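PDB 6BEV: Thiosulfate:glutathione sulfurtransferase from Homo sapiens, which transfers sulfane sulfur from thiosulfate to glutathione, producing S-sulfanylglutathione, a central intermediate of hydrogen sulfide metabolism. Local coordinates for residues S66-A71 and T109-S114; L72-A77 and A81-E86. One frame throughout, in Å; residues are numbered along the deposited sequence.

Contact 1: residues S66-A71 and T109-S114; sequences SELESA and TQLARS
L111 reaches out from helix 103-114 and lays its isobutyl group against the turn of the other helix at L68 and E69. One of its methyls, CD2, does most of the work: it comes within 3.7 Å of E69 N and 4.0 Å of E69 CB, and L68 CB lies 4.2 Å from the same L111 CD2. The other methyl meets the carboxylate end, with L111 CD1 3.9 Å from E69 OE1. E69 passes L111 at about a right angle; with CG anti to the backbone N (chi1 -175°), its extended chain carries the carboxylate beyond CB and brings OE1 alongside CD1. E69 is exposed. No hydrogen bond spans the two segments; van der Waals packing joins them. S114 turns back on its own helix, OG donating to L111 O at 2.7 Å. L68 is the buried member, its side chain about 11 Å from that of C99, the active-site cysteine that forms the persulfide intermediate. Beneath the contact, L68, T109 and A112 all touch F97 of strand 95-98, which places helices 65-73 and 103-114 side by side on the parallel sheet of the rhodanese fold.

Contact 2: residues L72-A77 and A81-E86; sequences LQMEPA and ALYSAE
M74 folds its thioether toward helix 76-83 and ends with its methyl against both L82 and Y83. Its CG sits between the backbone N and the carbonyl carbon (chi1 67°), the chain then runs straight through chi2, and a bend at chi3 (69°) turns CE into the contact. There M74 CE is 4.1 Å from L82 CD2 and 4.2 Å from Y83 CE2. The methyl meets the tyrosine at the ring edge, close to the ring plane, and the M74 and L82 side chains cross at about a right angle. L82 also leans over its neighbour: its CG lies 3.9 Å above the plane of the Y83 ring, displaced from the ring centre. The segments span a short turn linking two successive helices of the rhodanese domain: helix 65-73 ends, M74 leaves helical geometry, E75 takes the N-cap position, and P76 begins the next helix. Within that second helix A81 N donates to A77 O at 3.0 Å, the ordinary alpha-helical bond from N-H of i+4 to C=O of i. Past Y83 the helix gives way at S84, whose phi is positive. K87 NZ donates to both M74 O and L72 O, tying the turn to the chain that follows. Y83 OH forms a hydrogen bond with E67 OE1, and the Y83 ring meets that of F79 with the planes at about 50°.

Overall arrangement
After helix 29-38, strand 42-45, helix 49-53 and strand 61-62 the chain enters helix 65-73, where contact 1 starts. The same helix runs on into contact 2, which crosses the turn into helix 76-83 and closes on that helix's far end, with only three helical residues between its segments. After strand 95-98 the chain returns in helix 103-114 and closes the much longer loop of contact 1, within which contact 2 is wholly enclosed. Helix 65-73 thus serves both, and their centres are about 13 Å apart. They also touch directly: A71 CB packs 3.7 Å from Y83 CE2, and A112 CA lies 3.8 Å from L72 CD1. Helices 65-73, 76-83 and 103-114 are thereby joined.

Contact 1: residues S66-A71 and T109-S114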
ATOM      1  N   SER A  66       6.599   7.295  -6.790  1.00 13.64           N
ATOM      2  CA  SER A  66       6.783   8.028  -8.039  1.00 14.90           C
ATOM      3  C   SER A  66       6.066   7.388  -9.224  1.00 14.12           C
ATOM      4  O   SER A  66       5.882   8.052 -10.251  1.00 16.28           O
ATOM      5  CB  SER A  66       8.268   8.135  -8.369  1.00 17.62           C
ATOM      6  OG  SER A  66       8.850   6.846  -8.476  1.00 20.79           O
ATOM      7  N   GLU A  67       5.682   6.116  -9.117  1.00 12.54           N
ATOM      8  CA  GLU A  67       4.903   5.413 -10.130  1.00 12.18           C
ATOM      9  C   GLU A  67       3.412   5.385  -9.832  1.00 12.00           C
ATOM     10  O   GLU A  67       2.636   4.987 -10.701  1.00 12.58           O
ATOM     11  CB  GLU A  67       5.357   3.951 -10.250  1.00 12.29           C
ATOM     12  CG  GLU A  67       6.791   3.768 -10.698  1.00 12.56           C
ATOM     13  CD  GLU A  67       7.239   2.310 -10.719  1.00 12.20           C
ATOM     14  OE1 GLU A  67       6.392   1.396 -10.885  1.00 12.07           O
ATOM     15  OE2 GLU A  67       8.456   2.081 -10.566  1.00 12.43           O
ATOM     16  N   LEU A  68       2.997   5.764  -8.627  1.00 11.55           N
ATOM     17  CA  LEU A  68       1.648   5.435  -8.171  1.00 11.72           C
ATOM     18  C   LEU A  68       0.570   6.184  -8.941  1.00 11.99           C
ATOM     19  O   LEU A  68      -0.493   5.615  -9.213  1.00 11.83           O
ATOM     20  CB  LEU A  68       1.529   5.673  -6.668  1.00 12.50           C
ATOM     21  CG  LEU A  68       0.182   5.315  -6.034  1.00 13.21           C
ATOM     22  CD1 LEU A  68      -0.182   3.853  -6.225  1.00 13.36           C
ATOM     23  CD2 LEU A  68       0.211   5.641  -4.575  1.00 14.16           C
ATOM     24  N   GLU A  69       0.785   7.457  -9.255  1.00 13.37           N
ATOM     25  CA  GLU A  69      -0.203   8.184 -10.042  1.00 15.19           C
ATOM     26  C   GLU A  69      -0.463   7.468 -11.359  1.00 13.17           C
ATOM     27  O   GLU A  69      -1.615   7.216 -11.733  1.00 13.58           O
ATOM     28  CB  GLU A  69       0.305   9.604 -10.273  1.00 20.98           C
ATOM     29  CG  GLU A  69      -0.648  10.514 -10.956  1.00 26.78           C
ATOM     30  CD  GLU A  69      -0.342  11.953 -10.620  1.00 31.21           C
ATOM     31  OE1 GLU A  69      -1.274  12.681 -10.243  1.00 32.16           O
ATOM     32  OE2 GLU A  69       0.847  12.342 -10.690  1.00 33.73           O
ATOM     33  N   SER A  70       0.603   7.116 -12.072  0.79 12.85           N
ATOM     34  CA  SER A  70       0.427   6.434 -13.342  0.79 13.20           C
ATOM     35  C   SER A  70      -0.214   5.067 -13.153  0.79 12.31           C
ATOM     36  O   SER A  70      -1.044   4.654 -13.970  0.79 13.13           O
ATOM     37  CB  SER A  70       1.752   6.350 -14.095  0.79 14.85           C
ATOM     38  OG  SER A  70       2.666   5.510 -13.434  0.79 16.39           O
ATOM     39  N   ALA A  71       0.137   4.353 -12.075  1.00 11.60           N
ATOM     40  CA  ALA A  71      -0.486   3.055 -11.815  1.00 11.70           C
ATOM     41  C   ALA A  71      -1.989   3.180 -11.597  1.00 11.66           C
ATOM     42  O   ALA A  71      -2.764   2.328 -12.049  1.00 12.87           O
ATOM     43  CB  ALA A  71       0.164   2.394 -10.593  1.00 11.75           C
ATOM     44  N   THR A 109      -0.954   7.680   0.185  1.00 10.97           N
ATOM     45  CA  THR A 109      -2.338   7.575   0.627  1.00 10.36           C
ATOM     46  C   THR A 109      -3.127   8.799   0.199  1.00 11.55           C
ATOM     47  O   THR A 109      -4.251   8.693  -0.306  1.00 12.02           O
ATOM     48  CB  THR A 109      -2.387   7.398   2.141  1.00 11.03           C
ATOM     49  OG1 THR A 109      -1.696   6.190   2.501  1.00 11.25           O
ATOM     50  CG2 THR A 109      -3.806   7.285   2.626  1.00 12.27           C
ATOM     51  N   GLN A 110      -2.547   9.975   0.416  1.00 12.37           N
ATOM     52  CA  GLN A 110      -3.199  11.209  -0.008  1.00 13.11           C
ATOM     53  C   GLN A 110      -3.416  11.234  -1.517  1.00 11.89           C
ATOM     54  O   GLN A 110      -4.479  11.662  -2.001  1.00 12.30           O
ATOM     55  CB  GLN A 110      -2.332  12.384   0.433  1.00 16.06           C
ATOM     56  CG  GLN A 110      -2.256  12.567   1.931  1.00 20.39           C
ATOM     57  CD  GLN A 110      -1.207  13.585   2.346  1.00 25.19           C
ATOM     58  OE1 GLN A 110      -0.187  13.752   1.671  1.00 27.86           O
ATOM     59  NE2 GLN A 110      -1.435  14.236   3.467  1.00 27.37           N
ATOM     60  N   LEU A 111      -2.419  10.791  -2.280  1.00 11.68           N
ATOM     61  CA  LEU A 111      -2.559  10.744  -3.728  1.00 11.84           C
ATOM     62  C   LEU A 111      -3.711   9.828  -4.130  1.00 10.83           C
ATOM     63  O   LEU A 111      -4.577  10.196  -4.943  1.00 11.46           O
ATOM     64  CB  LEU A 111      -1.236  10.294  -4.357  1.00 12.49           C
ATOM     65  CG  LEU A 111      -1.249  10.069  -5.866  1.00 15.17           C
ATOM     66  CD1 LEU A 111      -1.609  11.329  -6.611  1.00 16.64           C
ATOM     67  CD2 LEU A 111       0.119   9.558  -6.285  1.00 17.75           C
ATOM     68  N   ALA A 112      -3.730   8.618  -3.568  1.00 10.64           N
ATOM     69  CA  ALA A 112      -4.775   7.671  -3.915  1.00 10.82           C
ATOM     70  C   ALA A 112      -6.150   8.218  -3.549  1.00 10.51           C
ATOM     71  O   ALA A 112      -7.089   8.152  -4.354  1.00 10.57           O
ATOM     72  CB  ALA A 112      -4.508   6.332  -3.228  1.00 11.10           C
ATOM     73  N   ARG A 113      -6.290   8.771  -2.340  1.00 10.47           N
ATOM     74  CA  ARG A 113      -7.564   9.368  -1.963  1.00 11.18           C
ATOM     75  C   ARG A 113      -7.968  10.457  -2.949  1.00 11.47           C
ATOM     76  O   ARG A 113      -9.146  10.576  -3.293  1.00 11.69           O
ATOM     77  CB  ARG A 113      -7.503   9.926  -0.540  1.00 12.38           C
ATOM     78  CG  ARG A 113      -7.465   8.837   0.493  1.00 15.24           C
ATOM     79  CD  ARG A 113      -7.909   9.235   1.848  1.00 19.69           C
ATOM     80  NE  ARG A 113      -8.158   8.024   2.605  1.00 20.84           N
ATOM     81  CZ  ARG A 113      -8.961   7.950   3.653  1.00 20.74           C
ATOM     82  NH1 ARG A 113      -9.614   9.026   4.087  1.00 24.31           N
ATOM     83  NH2 ARG A 113      -9.108   6.788   4.270  1.00 19.43           N
ATOM     84  N   SER A 114      -7.009  11.265  -3.405  1.00 10.73           N
ATOM     85  CA  SER A 114      -7.321  12.381  -4.292  1.00 11.37           C
ATOM     86  C   SER A 114      -7.836  11.922  -5.644  1.00 10.83           C
ATOM     87  O   SER A 114      -8.463  12.721  -6.359  1.00 11.70           O
ATOM     88  CB  SER A 114      -6.104  13.287  -4.479  1.00 12.26           C
ATOM     89  OG  SER A 114      -5.172  12.778  -5.411  1.00 12.78           O
TER

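Contact 2: residues L72-A77 and A81-E86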
ATOM      1  N   LEU A  72      -2.418   4.191 -10.848  1.00 11.67           N
ATOM      2  CA  LEU A  72      -3.841   4.363 -10.592  1.00 12.72           C
ATOM      3  C   LEU A  72      -4.577   4.934 -11.794  1.00 12.59           C
ATOM      4  O   LEU A  72      -5.797   4.783 -11.878  1.00 14.05           O
ATOM      5  CB  LEU A  72      -4.058   5.229  -9.348  1.00 12.93           C
ATOM      6  CG  LEU A  72      -3.514   4.628  -8.056  1.00 13.50           C
ATOM      7  CD1 LEU A  72      -3.710   5.607  -6.902  1.00 14.60           C
ATOM      8  CD2 LEU A  72      -4.165   3.283  -7.726  1.00 14.64           C
ATOM      9  N   GLN A  73      -3.870   5.569 -12.726  1.00 13.15           N
ATOM     10  CA  GLN A  73      -4.502   6.122 -13.920  1.00 13.86           C
ATOM     11  C   GLN A  73      -4.536   5.144 -15.078  1.00 14.21           C
ATOM     12  O   GLN A  73      -5.369   5.308 -15.981  1.00 15.27           O
ATOM     13  CB  GLN A  73      -3.757   7.382 -14.380  1.00 13.96           C
ATOM     14  CG  GLN A  73      -3.805   8.544 -13.410  1.00 14.06           C
ATOM     15  CD  GLN A  73      -5.049   9.411 -13.541  1.00 13.55           C
ATOM     16  OE1 GLN A  73      -6.060   9.030 -14.160  1.00 13.57           O
ATOM     17  NE2 GLN A  73      -4.984  10.593 -12.962  1.00 13.40           N
ATOM     18  N   MET A  74      -3.644   4.161 -15.120  1.00 14.09           N
ATOM     19  CA  MET A  74      -3.529   3.343 -16.315  1.00 13.82           C
ATOM     20  C   MET A  74      -4.661   2.325 -16.387  1.00 13.98           C
ATOM     21  O   MET A  74      -5.323   2.005 -15.399  1.00 15.01           O
ATOM     22  CB  MET A  74      -2.159   2.662 -16.393  1.00 13.67           C
ATOM     23  CG  MET A  74      -1.893   1.617 -15.319  1.00 13.21           C
ATOM     24  SD  MET A  74      -0.324   0.731 -15.497  1.00 13.98           S
ATOM     25  CE  MET A  74       0.930   2.007 -15.131  1.00 14.76           C
ATOM     26  N   GLU A  75      -4.900   1.829 -17.596  1.00 14.52           N
ATOM     27  CA  GLU A  75      -5.972   0.873 -17.769  1.00 15.79           C
ATOM     28  C   GLU A  75      -5.686  -0.422 -17.001  1.00 15.70           C
ATOM     29  O   GLU A  75      -4.523  -0.805 -16.800  1.00 14.48           O
ATOM     30  CB  GLU A  75      -6.176   0.585 -19.250  1.00 18.35           C
ATOM     31  CG  GLU A  75      -6.649   1.817 -20.037  1.00 20.90           C
ATOM     32  CD  GLU A  75      -7.948   2.382 -19.495  1.00 23.77           C
ATOM     33  OE1 GLU A  75      -8.924   1.619 -19.409  1.00 25.03           O
ATOM     34  OE2 GLU A  75      -7.987   3.577 -19.130  1.00 25.51           O
ATOM     35  N   PRO A  76      -6.735  -1.131 -16.570  1.00 16.64           N
ATOM     36  CA  PRO A  76      -6.513  -2.360 -15.785  1.00 15.97           C
ATOM     37  C   PRO A  76      -5.565  -3.367 -16.425  1.00 15.02           C
ATOM     38  O   PRO A  76      -4.735  -3.953 -15.719  1.00 14.77           O
ATOM     39  CB  PRO A  76      -7.933  -2.908 -15.605  1.00 18.19           C
ATOM     40  CG  PRO A  76      -8.787  -1.683 -15.595  1.00 19.27           C
ATOM     41  CD  PRO A  76      -8.162  -0.755 -16.604  1.00 18.77           C
ATOM     42  N   ALA A  77      -5.667  -3.613 -17.732  1.00 15.79           N
ATOM     43  CA  ALA A  77      -4.770  -4.590 -18.339  1.00 16.02           C
ATOM     44  C   ALA A  77      -3.325  -4.107 -18.318  1.00 14.83           C
ATOM     45  O   ALA A  77      -2.401  -4.925 -18.204  1.00 15.14           O
ATOM     46  CB  ALA A  77      -5.211  -4.917 -19.764  1.00 17.48           C
ATOM     47  N   ALA A  81      -0.185  -5.989 -16.513  1.00 11.61           N
ATOM     48  CA  ALA A  81       1.062  -6.265 -17.217  1.00 11.59           C
ATOM     49  C   ALA A  81       2.269  -5.776 -16.416  1.00 11.13           C
ATOM     50  O   ALA A  81       3.268  -6.490 -16.278  1.00 11.88           O
ATOM     51  CB  ALA A  81       1.045  -5.629 -18.598  1.00 11.92           C
ATOM     52  N   LEU A  82       2.214  -4.543 -15.910  1.00 10.99           N
ATOM     53  CA  LEU A  82       3.400  -3.978 -15.273  1.00 10.60           C
ATOM     54  C   LEU A  82       3.629  -4.554 -13.883  1.00 10.84           C
ATOM     55  O   LEU A  82       4.775  -4.820 -13.504  1.00 11.04           O
ATOM     56  CB  LEU A  82       3.293  -2.460 -15.207  1.00 10.82           C
ATOM     57  CG  LEU A  82       4.531  -1.724 -14.700  1.00 11.05           C
ATOM     58  CD1 LEU A  82       5.794  -2.113 -15.459  1.00 11.80           C
ATOM     59  CD2 LEU A  82       4.305  -0.239 -14.755  1.00 11.68           C
ATOM     60  N   TYR A  83       2.558  -4.723 -13.108  1.00 10.83           N
ATOM     61  CA  TYR A  83       2.652  -5.061 -11.691  1.00 11.13           C
ATOM     62  C   TYR A  83       2.313  -6.514 -11.368  1.00 12.11           C
ATOM     63  O   TYR A  83       2.516  -6.936 -10.227  1.00 12.99           O
ATOM     64  CB  TYR A  83       1.784  -4.094 -10.851  1.00 11.25           C
ATOM     65  CG  TYR A  83       2.290  -2.676 -10.976  1.00 11.00           C
ATOM     66  CD1 TYR A  83       3.494  -2.298 -10.395  1.00 11.26           C
ATOM     67  CD2 TYR A  83       1.605  -1.741 -11.728  1.00 11.01           C
ATOM     68  CE1 TYR A  83       3.996  -1.022 -10.548  1.00 11.66           C
ATOM     69  CE2 TYR A  83       2.103  -0.461 -11.877  1.00 11.54           C
ATOM     70  CZ  TYR A  83       3.299  -0.107 -11.302  1.00 11.28           C
ATOM     71  OH  TYR A  83       3.764   1.187 -11.504  1.00 12.45           O
ATOM     72  N   SER A  84       1.812  -7.285 -12.333  0.78 13.24           N
ATOM     73  CA  SER A  84       1.504  -8.703 -12.131  0.78 14.32           C
ATOM     74  C   SER A  84       0.467  -8.908 -11.030  0.78 14.59           C
ATOM     75  O   SER A  84       0.533  -9.875 -10.270  0.78 16.23           O
ATOM     76  CB  SER A  84       2.766  -9.519 -11.843  0.78 16.01           C
ATOM     77  OG  SER A  84       3.691  -9.422 -12.900  0.78 17.19           O
ATOM     78  N   ALA A  85      -0.508  -8.007 -10.964  1.00 13.43           N
ATOM     79  CA  ALA A  85      -1.578  -8.056  -9.975  1.00 14.49           C
ATOM     80  C   ALA A  85      -2.743  -7.264 -10.551  1.00 13.94           C
ATOM     81  O   ALA A  85      -2.578  -6.495 -11.495  1.00 14.00           O
ATOM     82  CB  ALA A  85      -1.147  -7.461  -8.630  1.00 15.81           C
ATOM     83  N   GLU A  86      -3.926  -7.456  -9.973  0.80 15.08           N
ATOM     84  CA  GLU A  86      -5.116  -6.770 -10.458  0.80 16.04           C
ATOM     85  C   GLU A  86      -5.169  -5.337  -9.929  0.80 14.22           C
ATOM     86  O   GLU A  86      -4.888  -5.076  -8.757  0.80 14.22           O
ATOM     87  CB  GLU A  86      -6.367  -7.537 -10.027  0.80 19.40           C
ATOM     88  CG  GLU A  86      -7.669  -7.018 -10.621  0.80 22.99           C
ATOM     89  CD  GLU A  86      -8.855  -7.935 -10.339  0.80 25.95           C
ATOM     90  OE1 GLU A  86      -8.826  -9.113 -10.760  0.80 27.39           O
ATOM     91  OE2 GLU A  86      -9.821  -7.480  -9.694  0.80 27.62           O
TER